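Local coordinates for protein cysteine synthase (Fusobacterium nucleatum subsp. nucleatum strain ATCC 25586, PDB 5XEO) that probably makes L-cysteine and acetate from O-acetyl-L-serine and hydrogen sulfide, using pyridoxal 5'-phosphate as cofactor, at residues A[209-214]-A[225-230]. Residues are numbered along the deposited sequence; the frame is centred on the assembly and turned at random.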
ATOM      1  N   SER A 209     -20.751   3.029 -19.829  1.00 22.80           N
ATOM      2  CA  SER A 209     -19.968   2.553 -20.988  1.00 22.43           C
ATOM      3  C   SER A 209     -20.236   1.064 -21.140  1.00 23.94           C
ATOM      4  O   SER A 209     -19.335   0.216 -20.960  1.00 22.75           O
ATOM      5  CB  SER A 209     -18.470   2.861 -20.830  1.00 24.19           C
ATOM      6  OG  SER A 209     -17.823   2.947 -22.093  1.00 23.09           O
ATOM      7  N   PRO A 210     -21.506   0.716 -21.479  1.00 25.66           N
ATOM      8  CA  PRO A 210     -21.945  -0.641 -21.493  1.00 25.04           C
ATOM      9  C   PRO A 210     -21.625  -1.342 -22.840  1.00 29.40           C
ATOM     10  O   PRO A 210     -22.542  -1.828 -23.557  1.00 24.39           O
ATOM     11  CB  PRO A 210     -23.454  -0.491 -21.256  1.00 27.03           C
ATOM     12  CG  PRO A 210     -23.800   0.783 -21.934  1.00 25.88           C
ATOM     13  CD  PRO A 210     -22.548   1.596 -22.040  1.00 25.29           C
ATOM     14  N   LEU A 211     -20.333  -1.432 -23.172  1.00 28.26           N
ATOM     15  CA  LEU A 211     -19.930  -2.051 -24.441  1.00 28.53           C
ATOM     16  C   LEU A 211     -20.387  -3.485 -24.596  1.00 28.11           C
ATOM     17  O   LEU A 211     -20.896  -3.852 -25.646  1.00 29.68           O
ATOM     18  CB  LEU A 211     -18.411  -2.026 -24.660  1.00 27.69           C
ATOM     19  CG  LEU A 211     -17.909  -2.546 -26.034  1.00 28.31           C
ATOM     20  CD1 LEU A 211     -18.585  -1.795 -27.186  1.00 28.83           C
ATOM     21  CD2 LEU A 211     -16.393  -2.450 -26.146  1.00 27.22           C
ATOM     22  N   LEU A 212     -20.147  -4.305 -23.590  1.00 28.88           N
ATOM     23  CA  LEU A 212     -20.461  -5.734 -23.654  1.00 28.79           C
ATOM     24  C   LEU A 212     -21.955  -6.035 -23.551  1.00 32.80           C
ATOM     25  O   LEU A 212     -22.437  -7.022 -24.140  1.00 31.98           O
ATOM     26  CB  LEU A 212     -19.770  -6.491 -22.517  1.00 26.04           C
ATOM     27  CG  LEU A 212     -18.248  -6.402 -22.416  1.00 26.78           C
ATOM     28  CD1 LEU A 212     -17.765  -7.099 -21.160  1.00 24.49           C
ATOM     29  CD2 LEU A 212     -17.621  -7.011 -23.650  1.00 27.69           C
ATOM     30  N   SER A 213     -22.663  -5.236 -22.746  1.00 29.91           N
ATOM     31  CA  SER A 213     -24.073  -5.479 -22.492  1.00 31.06           C
ATOM     32  C   SER A 213     -24.953  -4.785 -23.531  1.00 30.87           C
ATOM     33  O   SER A 213     -25.984  -5.310 -23.851  1.00 31.89           O
ATOM     34  CB  SER A 213     -24.461  -5.103 -21.046  1.00 27.06           C
ATOM     35  OG  SER A 213     -24.296  -3.713 -20.828  1.00 27.27           O
ATOM     36  N   LYS A 214     -24.549  -3.626 -24.062  1.00 35.23           N
ATOM     37  CA  LYS A 214     -25.384  -2.838 -25.004  1.00 36.35           C
ATOM     38  C   LYS A 214     -24.722  -2.378 -26.304  1.00 36.42           C
ATOM     39  O   LYS A 214     -25.385  -1.728 -27.108  1.00 35.93           O
ATOM     40  CB  LYS A 214     -25.952  -1.596 -24.297  1.00 38.42           C
ATOM     41  CG  LYS A 214     -26.660  -1.864 -22.975  1.00 42.22           C
ATOM     42  CD  LYS A 214     -28.131  -1.508 -22.993  1.00 46.90           C
ATOM     43  CE  LYS A 214     -28.669  -1.330 -21.584  1.00 46.39           C
ATOM     44  NZ  LYS A 214     -28.489   0.068 -21.112  1.00 48.89           N
ATOM     45  N   MET A 225     -11.606   0.646 -15.421  1.00 20.23           N
ATOM     46  CA  MET A 225     -12.590  -0.183 -16.090  1.00 21.48           C
ATOM     47  C   MET A 225     -13.018   0.500 -17.396  1.00 21.21           C
ATOM     48  O   MET A 225     -12.637   1.617 -17.662  1.00 19.97           O
ATOM     49  CB  MET A 225     -13.775  -0.462 -15.165  1.00 22.75           C
ATOM     50  CG  MET A 225     -13.531  -1.569 -14.139  1.00 23.38           C
ATOM     51  SD  MET A 225     -14.842  -1.794 -12.897  1.00 26.01           S
ATOM     52  CE  MET A 225     -16.278  -1.785 -13.986  1.00 25.12           C
ATOM     53  N   GLY A 226     -13.820  -0.186 -18.196  1.00 22.43           N
ATOM     54  CA  GLY A 226     -14.300   0.336 -19.449  1.00 22.49           C
ATOM     55  C   GLY A 226     -13.404  -0.008 -20.624  1.00 25.03           C
ATOM     56  O   GLY A 226     -12.205  -0.193 -20.473  1.00 22.57           O
ATOM     57  N   MET A 227     -14.004  -0.128 -21.798  1.00 25.22           N
ATOM     58  CA  MET A 227     -13.283  -0.465 -23.013  1.00 28.62           C
ATOM     59  C   MET A 227     -13.453   0.716 -23.960  1.00 33.62           C
ATOM     60  O   MET A 227     -14.082   1.707 -23.617  1.00 39.69           O
ATOM     61  CB  MET A 227     -13.843  -1.777 -23.570  1.00 27.56           C
ATOM     62  CG  MET A 227     -13.621  -2.971 -22.644  1.00 26.43           C
ATOM     63  SD  MET A 227     -14.613  -4.429 -23.013  1.00 25.93           S
ATOM     64  CE  MET A 227     -14.125  -5.679 -21.840  1.00 26.24           C
ATOM     65  N   SER A 228     -12.849   0.665 -25.125  1.00 40.76           N
ATOM     66  CA  SER A 228     -12.930   1.788 -26.085  1.00 46.30           C
ATOM     67  C   SER A 228     -13.586   1.238 -27.361  1.00 49.84           C
ATOM     68  O   SER A 228     -13.834   0.025 -27.426  1.00 50.12           O
ATOM     69  CB  SER A 228     -11.534   2.382 -26.321  1.00 45.63           C
ATOM     70  OG  SER A 228     -10.549   1.370 -26.467  1.00 42.82           O
ATOM     71  N   ILE A 229     -13.937   2.081 -28.340  1.00 56.85           N
ATOM     72  CA  ILE A 229     -14.234   1.547 -29.706  1.00 62.05           C
ATOM     73  C   ILE A 229     -13.330   2.202 -30.739  1.00 60.18           C
ATOM     74  O   ILE A 229     -13.646   3.290 -31.224  1.00 65.79           O
ATOM     75  CB  ILE A 229     -15.742   1.529 -30.171  1.00 66.45           C
ATOM     76  CG1 ILE A 229     -16.479   2.864 -29.937  1.00 67.46           C
ATOM     77  CG2 ILE A 229     -16.477   0.327 -29.560  1.00 66.46           C
ATOM     78  CD1 ILE A 229     -17.902   2.879 -30.465  1.00 63.39           C
ATOM     79  N   GLY A 230     -12.176   1.598 -31.044  1.00 58.57           N
ATOM     80  CA  GLY A 230     -11.570   0.483 -30.305  1.00 55.87           C
ATOM     81  C   GLY A 230     -12.213  -0.879 -30.529  1.00 53.59           C
ATOM     82  O   GLY A 230     -12.228  -1.419 -31.642  1.00 54.44           O
TER
HETATM   83  O   HOH W   1     -16.835  -0.311 -21.867  1.00 23.24           O
HETATM   84  O   HOH W   2     -15.304   3.104 -21.826  1.00 29.03           O
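Met227 packs against both leucines at the start of the short helix 211-214. Leu211 CD2 lies 3.7 Å from Met227 CB, and the two side chains cross at about a right angle. Leu211 sets CG opposite the backbone N (chi1 -175°), toward the 225-230 loop; with chi2 at 55° its methyls reach different residues there. Its other methyl, CD1, sits 3.8 Å from Ile229 CG2, though Ile229 is poorly ordered. The extended chain of Met227 carries its sulfur and methyl to Leu212. There CE is 4.0 Å from Leu212 CD1, and SD is 4.0 Å from Leu212 CD2.

The polar contacts run through water. One water donates to Ser209 O (2.7 Å) and accepts from Met227 N (2.8 Å). A second donates to Met227 O (2.6 Å) and is also hydrogen-bonded to Ser209 OG. That hydroxyl has a further partner in Gly218 O.

Glu205, near the end of strand 200-206, is hydrogen-bonded through its carboxylate to Leu212 N and Ser213 OG. Met225 touches the cofactor, and Gly226 pairs through its backbone with Thr179.

In this fold type II PLP enzyme, the contact joins a surface helix to the loop that follows it, with the side chain of Met227 about 7 Å from the bound PLP. Apolar packing and two water bridges hold them together, so the polar link depends on bound solvent.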